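Long-range contacts in discoidin-2 (Dictyostelium discoideum, PDB 2VM9), which binds galactose and N-acetylgalactosamine as a homotrimeric, calcium-containing lectin and may take part in spore formation and spore coat assembly: residues N17-T22 with F62-S67; L97-W102 with A131-I136; H28-S33 with E50-S55; S9-A14 with L147-Y152. One frame throughout, in Å; residues are numbered along the deposited sequence. Where two conformers were deposited one is given.

Contact 1: N17-T22 with F62-S67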
loop_
_atom_site.group_PDB
_atom_site.type_symbol
_atom_site.label_atom_id
_atom_site.label_comp_id
_atom_site.label_asym_id
_atom_site.label_seq_id
_atom_site.Cartn_x
_atom_site.Cartn_y
_atom_site.Cartn_z
ATOM N N ASN A 17 1.528 2.219 -13.495
ATOM C CA ASN A 17 2.129 1.433 -14.565
ATOM C C ASN A 17 1.188 1.586 -15.779
ATOM O O ASN A 17 -0.040 1.590 -15.605
ATOM C CB ASN A 17 2.149 -0.056 -14.199
ATOM C CG ASN A 17 2.927 -0.371 -12.904
ATOM O OD1 ASN A 17 2.360 -0.897 -11.904
ATOM N ND2 ASN A 17 4.229 -0.101 -12.929
ATOM N N LEU A 18 1.752 1.715 -16.978
ATOM C CA LEU A 18 0.930 1.792 -18.212
ATOM C C LEU A 18 1.212 0.590 -19.099
ATOM O O LEU A 18 2.369 0.147 -19.232
ATOM C CB LEU A 18 1.241 3.075 -19.003
ATOM C CG LEU A 18 0.912 4.433 -18.365
ATOM C CD1 LEU A 18 1.008 5.532 -19.434
ATOM C CD2 LEU A 18 -0.466 4.394 -17.760
ATOM N N ARG A 19 0.164 0.083 -19.727
ATOM C CA ARG A 19 0.302 -0.996 -20.692
ATOM C C ARG A 19 -0.620 -0.734 -21.869
ATOM O O ARG A 19 -1.848 -0.751 -21.721
ATOM C CB ARG A 19 -0.097 -2.324 -20.054
ATOM C CG ARG A 19 0.062 -3.496 -21.045
ATOM C CD ARG A 19 -0.224 -4.826 -20.370
ATOM N NE ARG A 19 -1.646 -5.021 -20.079
ATOM C CZ ARG A 19 -2.567 -5.444 -20.953
ATOM N NH1 ARG A 19 -2.250 -5.672 -22.215
ATOM N NH2 ARG A 19 -3.828 -5.619 -20.558
ATOM N N SER A 20 -0.048 -0.537 -23.045
ATOM C CA SER A 20 -0.876 -0.400 -24.252
ATOM C C SER A 20 -1.210 -1.764 -24.880
ATOM O O SER A 20 -0.510 -2.779 -24.676
ATOM C CB SER A 20 -0.152 0.471 -25.299
ATOM O OG SER A 20 1.127 -0.110 -25.585
ATOM N N SER A 21 -2.264 -1.757 -25.698
ATOM C CA SER A 21 -2.678 -2.911 -26.476
ATOM C C SER A 21 -1.575 -3.206 -27.528
ATOM O O SER A 21 -1.042 -4.317 -27.593
ATOM C CB SER A 21 -4.010 -2.588 -27.154
ATOM O OG SER A 21 -3.938 -1.312 -27.737
ATOM N N THR A 22 -1.256 -2.205 -28.358
ATOM C CA THR A 22 -0.174 -2.310 -29.347
ATOM C C THR A 22 0.476 -0.925 -29.442
ATOM O O THR A 22 -0.144 0.090 -29.038
ATOM C CB THR A 22 -0.679 -2.737 -30.765
ATOM O OG1 THR A 22 -1.520 -1.702 -31.322
ATOM C CG2 THR A 22 -1.460 -4.083 -30.705
ATOM N N PHE A 62 -6.168 0.179 -26.508
ATOM C CA PHE A 62 -6.348 0.753 -25.173
ATOM C C PHE A 62 -5.011 1.048 -24.555
ATOM O O PHE A 62 -3.997 0.519 -25.002
ATOM C CB PHE A 62 -7.107 -0.233 -24.227
ATOM C CG PHE A 62 -6.473 -1.620 -24.159
ATOM C CD1 PHE A 62 -5.353 -1.842 -23.361
ATOM C CD2 PHE A 62 -7.026 -2.679 -24.872
ATOM C CE1 PHE A 62 -4.743 -3.128 -23.312
ATOM C CE2 PHE A 62 -6.456 -3.965 -24.836
ATOM C CZ PHE A 62 -5.285 -4.183 -24.062
ATOM N N ILE A 63 -5.034 1.854 -23.494
ATOM C CA ILE A 63 -3.948 1.833 -22.510
ATOM C C ILE A 63 -4.599 1.536 -21.168
ATOM O O ILE A 63 -5.600 2.168 -20.804
ATOM C CB ILE A 63 -3.179 3.169 -22.398
ATOM C CG1 ILE A 63 -2.679 3.664 -23.761
ATOM C CG2 ILE A 63 -1.995 3.024 -21.385
ATOM C CD1 ILE A 63 -2.070 5.056 -23.679
ATOM N N VAL A 64 -4.026 0.577 -20.452
ATOM C CA VAL A 64 -4.400 0.285 -19.072
ATOM C C VAL A 64 -3.407 0.998 -18.171
ATOM O O VAL A 64 -2.200 0.947 -18.426
ATOM C CB VAL A 64 -4.306 -1.225 -18.750
ATOM C CG1 VAL A 64 -4.760 -1.477 -17.304
ATOM C CG2 VAL A 64 -5.119 -2.033 -19.737
ATOM N N ALA A 65 -3.930 1.671 -17.146
ATOM C CA ALA A 65 -3.120 2.315 -16.105
ATOM C C ALA A 65 -3.453 1.651 -14.785
ATOM O O ALA A 65 -4.639 1.523 -14.438
ATOM C CB ALA A 65 -3.429 3.779 -16.059
ATOM N N GLY A 66 -2.436 1.202 -14.051
ATOM C CA GLY A 66 -2.733 0.464 -12.840
ATOM C C GLY A 66 -1.724 0.642 -11.727
ATOM O O GLY A 66 -0.567 1.047 -11.962
ATOM N N SER A 67 -2.180 0.328 -10.521
ATOM C CA SER A 67 -1.308 0.106 -9.381
ATOM C C SER A 67 -2.156 -0.557 -8.289
ATOM O O SER A 67 -3.381 -0.620 -8.405
ATOM C CB SER A 67 -0.683 1.422 -8.906
ATOM O OG SER A 67 -1.595 2.175 -8.123
#

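Contact 2: L97-W102 with A131-I136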
loop_
_atom_site.group_PDB
_atom_site.type_symbol
_atom_site.label_atom_id
_atom_site.label_comp_id
_atom_site.label_asym_id
_atom_site.label_seq_id
_atom_site.Cartn_x
_atom_site.Cartn_y
_atom_site.Cartn_z
ATOM N N LEU A 97 -12.000 -2.332 -9.625
ATOM C CA LEU A 97 -11.561 -2.140 -8.247
ATOM C C LEU A 97 -10.771 -3.370 -7.754
ATOM O O LEU A 97 -9.721 -3.216 -7.115
ATOM C CB LEU A 97 -12.756 -1.823 -7.336
ATOM C CG LEU A 97 -12.435 -1.602 -5.851
ATOM C CD1 LEU A 97 -11.406 -0.483 -5.602
ATOM C CD2 LEU A 97 -13.743 -1.338 -5.082
ATOM N N ASP A 98 -11.242 -4.572 -8.070
ATOM C CA ASP A 98 -10.591 -5.794 -7.551
ATOM C C ASP A 98 -9.588 -6.451 -8.511
ATOM O O ASP A 98 -8.969 -7.476 -8.171
ATOM C CB ASP A 98 -11.641 -6.829 -7.117
ATOM C CG ASP A 98 -12.562 -7.258 -8.257
ATOM O OD1 ASP A 98 -12.259 -7.011 -9.459
ATOM O OD2 ASP A 98 -13.616 -7.865 -7.949
ATOM N N ASN A 99 -9.424 -5.864 -9.701
ATOM C CA ASN A 99 -8.532 -6.423 -10.741
ATOM C C ASN A 99 -8.947 -7.813 -11.259
ATOM O O ASN A 99 -8.141 -8.548 -11.816
ATOM C CB ASN A 99 -7.072 -6.423 -10.288
ATOM C CG ASN A 99 -6.539 -5.024 -10.081
ATOM O OD1 ASN A 99 -6.154 -4.655 -8.973
ATOM N ND2 ASN A 99 -6.520 -4.234 -11.149
ATOM N N VAL A 100 -10.222 -8.139 -11.080
ATOM C CA VAL A 100 -10.801 -9.362 -11.595
ATOM C C VAL A 100 -12.021 -8.971 -12.445
ATOM O O VAL A 100 -12.140 -9.375 -13.597
ATOM C CB VAL A 100 -11.233 -10.297 -10.443
ATOM C CG1 VAL A 100 -12.020 -11.500 -11.003
ATOM C CG2 VAL A 100 -10.014 -10.735 -9.589
ATOM N N ASN A 101 -12.907 -8.172 -11.854
ATOM C CA ASN A 101 -14.144 -7.735 -12.485
ATOM C C ASN A 101 -14.007 -6.308 -12.995
ATOM O O ASN A 101 -13.763 -5.383 -12.219
ATOM C CB ASN A 101 -15.303 -7.839 -11.491
ATOM C CG ASN A 101 -15.511 -9.271 -11.006
ATOM O OD1 ASN A 101 -15.935 -10.143 -11.776
ATOM N ND2 ASN A 101 -15.153 -9.533 -9.744
ATOM N N TRP A 102 -14.150 -6.162 -14.311
ATOM C CA TRP A 102 -14.077 -4.862 -14.970
ATOM C C TRP A 102 -15.467 -4.360 -15.294
ATOM O O TRP A 102 -16.356 -5.153 -15.622
ATOM C CB TRP A 102 -13.271 -4.953 -16.251
ATOM C CG TRP A 102 -11.809 -5.036 -15.995
ATOM C CD1 TRP A 102 -11.100 -6.117 -15.506
ATOM C CD2 TRP A 102 -10.866 -3.977 -16.163
ATOM N NE1 TRP A 102 -9.772 -5.780 -15.377
ATOM C CE2 TRP A 102 -9.597 -4.480 -15.783
ATOM C CE3 TRP A 102 -10.964 -2.656 -16.621
ATOM C CZ2 TRP A 102 -8.437 -3.706 -15.846
ATOM C CZ3 TRP A 102 -9.809 -1.887 -16.687
ATOM C CH2 TRP A 102 -8.561 -2.410 -16.280
ATOM N N ALA A 131 -11.038 2.867 -8.194
ATOM C CA ALA A 131 -10.432 1.818 -9.020
ATOM C C ALA A 131 -8.956 1.587 -8.696
ATOM O O ALA A 131 -8.264 2.491 -8.240
ATOM C CB ALA A 131 -10.585 2.187 -10.493
ATOM N N ARG A 132 -8.496 0.363 -8.942
ATOM C CA ARG A 132 -7.067 0.043 -8.940
ATOM C C ARG A 132 -6.502 0.206 -10.337
ATOM O O ARG A 132 -5.415 0.722 -10.474
ATOM C CB ARG A 132 -6.796 -1.364 -8.412
ATOM C CG ARG A 132 -6.948 -1.447 -6.895
ATOM C CD ARG A 132 -6.550 -2.842 -6.387
ATOM N NE ARG A 132 -6.432 -2.807 -4.929
ATOM C CZ ARG A 132 -7.439 -2.974 -4.074
ATOM N NH1 ARG A 132 -8.663 -3.230 -4.511
ATOM N NH2 ARG A 132 -7.207 -2.919 -2.764
ATOM N N SER A 133 -7.265 -0.198 -11.357
ATOM C CA SER A 133 -6.817 -0.028 -12.749
ATOM C C SER A 133 -7.911 0.586 -13.596
ATOM O O SER A 133 -9.106 0.386 -13.334
ATOM C CB SER A 133 -6.342 -1.352 -13.335
ATOM O OG SER A 133 -5.311 -1.897 -12.512
ATOM N N ILE A 134 -7.505 1.356 -14.592
ATOM C CA ILE A 134 -8.465 2.038 -15.450
ATOM C C ILE A 134 -7.904 1.961 -16.866
ATOM O O ILE A 134 -6.679 1.940 -17.031
ATOM C CB ILE A 134 -8.684 3.501 -14.955
ATOM C CG1 ILE A 134 -9.780 4.203 -15.760
ATOM C CG2 ILE A 134 -7.381 4.300 -14.989
ATOM C CD1 ILE A 134 -10.284 5.483 -15.073
ATOM N N ALA A 135 -8.765 1.877 -17.878
ATOM C CA ALA A 135 -8.266 1.739 -19.257
ATOM C C ALA A 135 -9.035 2.706 -20.131
ATOM O O ALA A 135 -10.280 2.765 -20.046
ATOM C CB ALA A 135 -8.479 0.304 -19.781
ATOM N N ILE A 136 -8.296 3.433 -20.974
ATOM C CA ILE A 136 -8.889 4.242 -22.026
ATOM C C ILE A 136 -8.979 3.388 -23.285
ATOM O O ILE A 136 -8.004 2.715 -23.667
ATOM C CB ILE A 136 -8.102 5.569 -22.233
ATOM C CG1 ILE A 136 -8.784 6.442 -23.295
ATOM C CG2 ILE A 136 -6.596 5.304 -22.556
ATOM C CD1 ILE A 136 -8.300 7.892 -23.299
#

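Contact 3: H28-S33 with E50-S55. With PO4 (phosphate ion), chain G.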
loop_
_atom_site.group_PDB
_atom_site.type_symbol
_atom_site.label_atom_id
_atom_site.label_comp_id
_atom_site.label_asym_id
_atom_site.label_seq_id
_atom_site.Cartn_x
_atom_site.Cartn_y
_atom_site.Cartn_z
ATOM N N HIS A 28 6.829 4.997 -30.341
ATOM C CA HIS A 28 5.455 5.519 -30.210
ATOM C C HIS A 28 4.767 4.899 -28.976
ATOM O O HIS A 28 3.530 4.833 -28.913
ATOM C CB HIS A 28 4.613 5.167 -31.462
ATOM C CG HIS A 28 5.106 5.797 -32.732
ATOM N ND1 HIS A 28 6.230 5.353 -33.397
ATOM C CD2 HIS A 28 4.580 6.787 -33.502
ATOM C CE1 HIS A 28 6.406 6.076 -34.495
ATOM N NE2 HIS A 28 5.421 6.956 -34.581
ATOM N N GLY A 29 5.561 4.475 -27.985
ATOM C CA GLY A 29 5.009 3.744 -26.822
ATOM C C GLY A 29 4.324 4.616 -25.782
ATOM O O GLY A 29 4.372 5.855 -25.858
ATOM N N VAL A 30 3.710 3.969 -24.789
ATOM C CA VAL A 30 3.009 4.692 -23.717
ATOM C C VAL A 30 3.930 5.618 -22.925
ATOM O O VAL A 30 3.463 6.563 -22.309
ATOM C CB VAL A 30 2.280 3.739 -22.722
ATOM C CG1 VAL A 30 1.269 2.836 -23.453
ATOM C CG2 VAL A 30 3.292 2.905 -21.916
ATOM N N LYS A 31 5.244 5.365 -22.960
ATOM C CA LYS A 31 6.184 6.227 -22.257
ATOM C C LYS A 31 6.156 7.657 -22.861
ATOM O O LYS A 31 6.604 8.623 -22.222
ATOM C CB LYS A 31 7.593 5.646 -22.335
ATOM C CG LYS A 31 8.202 5.727 -23.759
ATOM C CD LYS A 31 9.680 5.254 -23.769
ATOM C CE LYS A 31 10.314 5.538 -25.126
ATOM N NZ LYS A 31 10.536 7.040 -25.335
ATOM N N ASN A 32 5.586 7.792 -24.062
ATOM C CA ASN A 32 5.503 9.114 -24.714
ATOM C C ASN A 32 4.100 9.725 -24.605
ATOM O O ASN A 32 3.756 10.639 -25.367
ATOM C CB ASN A 32 5.883 9.007 -26.194
ATOM C CG ASN A 32 7.370 8.717 -26.401
ATOM O OD1 ASN A 32 8.142 8.675 -25.437
ATOM N ND2 ASN A 32 7.768 8.484 -27.648
ATOM N N SER A 33 3.308 9.227 -23.658
ATOM C CA SER A 33 1.882 9.563 -23.645
ATOM C C SER A 33 1.464 10.607 -22.616
ATOM O O SER A 33 0.287 10.942 -22.552
ATOM C CB SER A 33 1.002 8.300 -23.508
ATOM O OG SER A 33 1.019 7.779 -22.177
ATOM N N GLU A 50 5.188 12.476 -30.135
ATOM C CA GLU A 50 4.654 13.173 -28.967
ATOM C C GLU A 50 3.245 12.631 -28.682
ATOM O O GLU A 50 2.223 13.346 -28.783
ATOM C CB GLU A 50 4.673 14.679 -29.230
ATOM C CG GLU A 50 6.129 15.184 -29.343
ATOM C CD GLU A 50 6.226 16.657 -29.693
ATOM O OE1 GLU A 50 5.260 17.196 -30.240
ATOM O OE2 GLU A 50 7.276 17.253 -29.420
ATOM N N SER A 51 3.191 11.333 -28.391
ATOM C CA SER A 51 1.943 10.603 -28.161
ATOM C C SER A 51 2.298 9.134 -27.929
ATOM O O SER A 51 3.361 8.665 -28.345
ATOM C CB SER A 51 1.005 10.644 -29.403
ATOM O OG SER A 51 1.641 10.010 -30.551
ATOM N N TRP A 52 1.381 8.397 -27.317
ATOM C CA TRP A 52 1.334 6.957 -27.607
ATOM C C TRP A 52 0.627 6.844 -28.964
ATOM O O TRP A 52 -0.380 7.539 -29.202
ATOM C CB TRP A 52 0.488 6.225 -26.568
ATOM C CG TRP A 52 0.036 4.860 -27.048
ATOM C CD1 TRP A 52 0.842 3.786 -27.343
ATOM C CD2 TRP A 52 -1.312 4.426 -27.262
ATOM N NE1 TRP A 52 0.074 2.715 -27.728
ATOM C CE2 TRP A 52 -1.249 3.071 -27.703
ATOM C CE3 TRP A 52 -2.565 5.044 -27.138
ATOM C CZ2 TRP A 52 -2.396 2.314 -27.997
ATOM C CZ3 TRP A 52 -3.723 4.288 -27.452
ATOM C CH2 TRP A 52 -3.625 2.945 -27.864
ATOM N N SER A 53 1.114 5.966 -29.840
ATOM C CA SER A 53 0.361 5.661 -31.080
ATOM C C SER A 53 0.251 4.141 -31.219
ATOM O O SER A 53 1.284 3.439 -31.142
ATOM C CB SER A 53 1.069 6.240 -32.313
ATOM O OG SER A 53 1.217 7.655 -32.222
ATOM N N SER A 54 -0.966 3.636 -31.455
ATOM C CA SER A 54 -1.166 2.190 -31.561
ATOM C C SER A 54 -0.488 1.644 -32.827
ATOM O O SER A 54 -0.075 2.398 -33.708
ATOM C CB SER A 54 -2.665 1.841 -31.579
ATOM O OG SER A 54 -3.212 2.193 -32.830
ATOM N N SER A 55 -0.391 0.321 -32.921
ATOM C CA SER A 55 0.013 -0.283 -34.185
ATOM C C SER A 55 -1.197 -0.624 -35.069
ATOM O O SER A 55 -1.254 -0.264 -36.253
ATOM C CB SER A 55 0.876 -1.526 -33.973
ATOM O OG SER A 55 1.272 -2.019 -35.257
HETATM P P PO4 G . 5.963 8.750 -37.525
HETATM O O1 PO4 G . 5.156 8.773 -38.813
HETATM O O2 PO4 G . 5.103 8.566 -36.403
HETATM O O3 PO4 G . 6.700 10.071 -37.435
HETATM O O4 PO4 G . 7.023 7.682 -37.644
#

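Contact 4: S9-A14 with L147-Y152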
loop_
_atom_site.group_PDB
_atom_site.type_symbol
_atom_site.label_atom_id
_atom_site.label_comp_id
_atom_site.label_asym_id
_atom_site.label_seq_id
_atom_site.Cartn_x
_atom_site.Cartn_y
_atom_site.Cartn_z
ATOM N N SER A 9 -1.673 14.527 -10.257
ATOM C CA SER A 9 -1.427 14.155 -11.649
ATOM C C SER A 9 -0.668 12.826 -11.613
ATOM O O SER A 9 0.528 12.808 -11.334
ATOM C CB SER A 9 -0.576 15.242 -12.341
ATOM O OG SER A 9 -1.272 16.487 -12.344
ATOM N N CYS A 10 -1.372 11.726 -11.855
ATOM C CA CYS A 10 -0.814 10.396 -11.614
ATOM C C CYS A 10 0.391 10.076 -12.492
ATOM O O CYS A 10 1.399 9.607 -11.985
ATOM C CB CYS A 10 -1.869 9.321 -11.783
ATOM S SG CYS A 10 -3.143 9.444 -10.524
ATOM N N LEU A 11 0.278 10.295 -13.806
ATOM C CA LEU A 11 1.385 9.967 -14.708
ATOM C C LEU A 11 2.575 10.899 -14.469
ATOM O O LEU A 11 3.719 10.448 -14.484
ATOM C CB LEU A 11 0.947 10.048 -16.170
ATOM C CG LEU A 11 -0.211 9.171 -16.656
ATOM C CD1 LEU A 11 -0.111 9.118 -18.206
ATOM C CD2 LEU A 11 -0.344 7.800 -16.027
ATOM N N ALA A 12 2.306 12.180 -14.198
ATOM C CA ALA A 12 3.389 13.151 -13.987
ATOM C C ALA A 12 4.233 12.708 -12.797
ATOM O O ALA A 12 5.444 12.874 -12.798
ATOM C CB ALA A 12 2.858 14.576 -13.766
ATOM N N ASN A 13 3.569 12.130 -11.802
ATOM C CA ASN A 13 4.235 11.700 -10.581
ATOM C C ASN A 13 4.720 10.256 -10.623
ATOM O O ASN A 13 5.223 9.735 -9.614
ATOM C CB ASN A 13 3.271 11.881 -9.417
ATOM C CG ASN A 13 3.242 13.301 -8.923
ATOM O OD1 ASN A 13 4.036 13.676 -8.049
ATOM N ND2 ASN A 13 2.332 14.120 -9.480
ATOM N N ALA A 14 4.585 9.618 -11.788
ATOM C CA ALA A 14 5.027 8.233 -11.995
ATOM C C ALA A 14 4.349 7.258 -11.005
ATOM O O ALA A 14 4.984 6.394 -10.413
ATOM C CB ALA A 14 6.587 8.128 -11.943
ATOM N N LEU A 147 -2.517 9.553 -28.776
ATOM C CA LEU A 147 -3.019 10.438 -27.737
ATOM C C LEU A 147 -1.970 10.702 -26.678
ATOM O O LEU A 147 -0.976 9.950 -26.540
ATOM C CB LEU A 147 -4.298 9.893 -27.077
ATOM C CG LEU A 147 -4.101 8.616 -26.229
ATOM C CD1 LEU A 147 -3.691 8.936 -24.794
ATOM C CD2 LEU A 147 -5.350 7.756 -26.226
ATOM N N ARG A 148 -2.208 11.784 -25.943
ATOM C CA ARG A 148 -1.531 12.053 -24.689
ATOM C C ARG A 148 -2.638 12.235 -23.652
ATOM O O ARG A 148 -3.764 12.556 -24.007
ATOM C CB ARG A 148 -0.661 13.308 -24.776
ATOM C CG ARG A 148 0.559 13.121 -25.685
ATOM C CD ARG A 148 1.276 14.476 -25.926
ATOM N NE ARG A 148 0.463 15.296 -26.837
ATOM C CZ ARG A 148 0.695 16.580 -27.107
ATOM N NH1 ARG A 148 1.732 17.215 -26.534
ATOM N NH2 ARG A 148 -0.125 17.250 -27.923
ATOM N N TRP A 149 -2.320 11.992 -22.377
ATOM C CA TRP A 149 -3.354 11.989 -21.354
ATOM C C TRP A 149 -2.771 12.116 -19.962
ATOM O O TRP A 149 -1.551 11.969 -19.761
ATOM C CB TRP A 149 -4.230 10.723 -21.442
ATOM C CG TRP A 149 -3.528 9.431 -21.122
ATOM C CD1 TRP A 149 -2.216 9.084 -21.392
ATOM C CD2 TRP A 149 -4.115 8.302 -20.476
ATOM N NE1 TRP A 149 -1.970 7.792 -20.931
ATOM C CE2 TRP A 149 -3.127 7.291 -20.400
ATOM C CE3 TRP A 149 -5.398 8.033 -19.978
ATOM C CZ2 TRP A 149 -3.380 6.042 -19.806
ATOM C CZ3 TRP A 149 -5.651 6.807 -19.408
ATOM C CH2 TRP A 149 -4.643 5.813 -19.336
ATOM N N GLU A 150 -3.666 12.402 -19.022
ATOM C CA GLU A 150 -3.330 12.402 -17.618
ATOM C C GLU A 150 -4.562 11.949 -16.853
ATOM O O GLU A 150 -5.710 12.121 -17.305
ATOM C CB GLU A 150 -2.870 13.792 -17.172
ATOM C CG GLU A 150 -2.471 13.909 -15.673
ATOM C CD GLU A 150 -1.359 12.926 -15.280
ATOM O OE1 GLU A 150 -0.210 13.375 -15.116
ATOM O OE2 GLU A 150 -1.644 11.720 -15.112
ATOM N N LEU A 151 -4.309 11.321 -15.711
ATOM C CA LEU A 151 -5.366 10.847 -14.833
ATOM C C LEU A 151 -5.170 11.557 -13.529
ATOM O O LEU A 151 -4.049 11.553 -13.003
ATOM C CB LEU A 151 -5.187 9.340 -14.614
ATOM C CG LEU A 151 -5.641 8.459 -15.782
ATOM C CD1 LEU A 151 -5.063 7.070 -15.639
ATOM C CD2 LEU A 151 -7.209 8.430 -15.881
ATOM N N TYR A 152 -6.256 12.134 -12.996
ATOM C CA TYR A 152 -6.205 12.940 -11.761
ATOM C C TYR A 152 -6.918 12.192 -10.644
ATOM O O TYR A 152 -8.024 11.693 -10.844
ATOM C CB TYR A 152 -6.839 14.317 -11.959
ATOM C CG TYR A 152 -6.111 15.082 -13.014
ATOM C CD1 TYR A 152 -4.986 15.838 -12.686
ATOM C CD2 TYR A 152 -6.516 15.001 -14.350
ATOM C CE1 TYR A 152 -4.275 16.509 -13.641
ATOM C CE2 TYR A 152 -5.808 15.684 -15.344
ATOM C CZ TYR A 152 -4.704 16.453 -14.972
ATOM O OH TYR A 152 -3.969 17.119 -15.887
HETATM O O HOH W 1 -1.425 17.787 -15.192
#

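Contact 1: N17-T22 with F62-S67
Phe62 and Arg19 bury the most surface where the end of strand 17-20 runs antiparallel to the start of strand 63-67. The Phe62 ring lies beneath Ser21, whose CB sits over the ring centre, 3.6 Å from the centroid, in a CH-pi contact. A chi1 of 53° places Phe62 CG between its own backbone N and carbonyl carbon, which folds the ring back against Ser21. Arg19 NH1 arrives at the ring edge, near its plane and 3.7 Å from Phe62 CE1, with guanidinium and ring planes 73° apart; this is edge contact, not a stacked cation-pi pair. The far end of Arg19 reaches into the subunit interface, where NH2 donates to Ala12 O of a neighbouring subunit. Ser21 closes the end of the pairing twice: its N donates to Phe62 O, and its OG accepts from Phe62 N at 3.0 Å while also bonding Gln61. On the other face of the sheet Leu18 CD2 presses on Ala65 CB at 3.5 Å, a tight contact turned toward Trp149. Backbone bonds pair Asn17 with Gly66 and Arg19 with Val64, the regular ladder of an antiparallel edge strand in the F5/8 type C, or discoidin, beta-sandwich.

Contact 2: L97-W102 with A131-I136
Arg132 and Asn99 cross at about a right angle beside a classic beta bulge, in which Arg132 and Ser133 both face Thr96 where the discoidin-domain chain turns a corner into strand 133-142. The Arg132 chain runs extended from CG to NE beneath the loop 97-102, and Asn99 OD1 rests against its CD at 3.2 Å, with the amide and guanidinium planes 61° apart. At the far end Arg132 NH1 donates to Leu97 O at 2.8 Å; the oxygen lies in the guanidinium plane, but the nitrogen stands 37° above the carbonyl plane. NE turns instead to the carbonyl of Asp68. The other branch of the Asn99 amide, ND2, gives a bent bond of 133° to Ser133 OG, and both groups also bond Asn13 of a neighbouring subunit, which ties this loop to the trimer interface. Trp102 comes in obliquely over the strand: its CH2 lies 3.8 Å from Ser133 CB and its CZ3 4.0 Å from Ala135 CB. The loop that presents these groups is held by Asp98 in an Asx turn. Asp98 OD1 accepts from Val100 N at 2.8 Å and from Asn101 N at 2.7 Å, while OD2 takes Asn101 ND2 on its syn side.

Contact 3: H28-S33 with E50-S55
Val30 CG1 lies over one face of the Trp52 indole, 4.0 Å from CD1, while the opposite face has Ser54 N above it, offset toward the rim. The indole NE1 is taken by the carbonyl of Thr22. With CG anti to its own nitrogen, chi1 161°, Trp52 puts its ring under Val30, with the backbone of Gly29 at the edge. Separately, Trp52 CB meets Ser33 CB at 3.7 Å. The His28 imidazole is met at its edge by Ser53 OG, 3.7 Å from CD2, and by a phosphate ion, probably from the crystallisation liquor, whose O2 accepts a bond from NE2; the very short length of that bond is doubtful. Asn25 engages ND1, which fixes the rotation of the ring, and Arg81 shares the phosphate. The single backbone bond across the contact runs from Ser53 N to His28 O, 2.8 Å and on a lone pair of the carbonyl. Within the loop, Val30 O accepts both N and OG of Ser33, steadying the short 3-10 turn. The arrangement is loop-on-strand packing at an end of the discoidin beta-sandwich, on the side of the calcium site formed by Asn39, Ser40 and Asp47.

Contact 4: S9-A14 with L147-Y152
Ser9 and Tyr152 form an antiparallel non-hydrogen-bonded pair, after which the first segment leaves strand 146-153 through a type I turn from Leu11 to Ala14, with Cys10 N bonded to Leu151 O at 2.9 Å. The Glu150 carboxylate carries the contact. The Glu150 chain bends at chi2, 57°, and brings both oxygens beneath the backbone nitrogens of the turn: OE2 accepts from Leu11 N at 2.7 Å and OE1 from Ala12 N at 2.9 Å, each through its syn lone pair. The anti lone pair of OE2 takes Leu151 N of its own strand, so three backbone N-H groups grip one buried carboxylate, which probably helps to keep it ionised. Leu11 slides past Glu150 in the opposite direction and crosses Trp149 at about a right angle, its CD1 3.6 Å from NE1. On the other flank Glu150 CG lies 3.4 Å above one face of the Tyr152 ring, offset toward its rim. In one of the two deposited conformers of Ser9, OG approaches Tyr152 CE1 and a water joins this hydroxyl to Tyr152 OH. Asn13 secures the turn by bonding Ser9 O through N and ND2 from opposite faces of the carbonyl. Strand 146-153 pairs with strands 8-9, 52-53 and 70-79 in its sheet, while Trp149 and Leu151 turn toward strands 63-67 and 133-142 of the facing sheet, across the interior of the sandwich.

Overall arrangement
All four contacts belong to the discoidin beta-sandwich. Contacts 1 and 2 share one sheet, since strands 63-67 and 133-142 are neighbours in it; in the other, strand 52-53 of contact 3 is a sheet neighbour of strand 146-153 of contact 4. The two sheets join where Trp149 and Leu151 of contact 4 pack on Ile63, Ala65, Ile134 and Ile136. Contacts 2, 3 and 4 are mostly buried, and contact 1, at an edge strand, is only partly so. Their chemistry differs accordingly: a regular backbone ladder in contact 1, side-chain amide and guanidinium bonds in contact 2, aromatic packing in contact 3 and a carboxylate holding backbone nitrogens in contact 4. Contacts 1, 2 and 4 line the trimer interface; contact 3 reaches other subunits through Lys31 and Ser55.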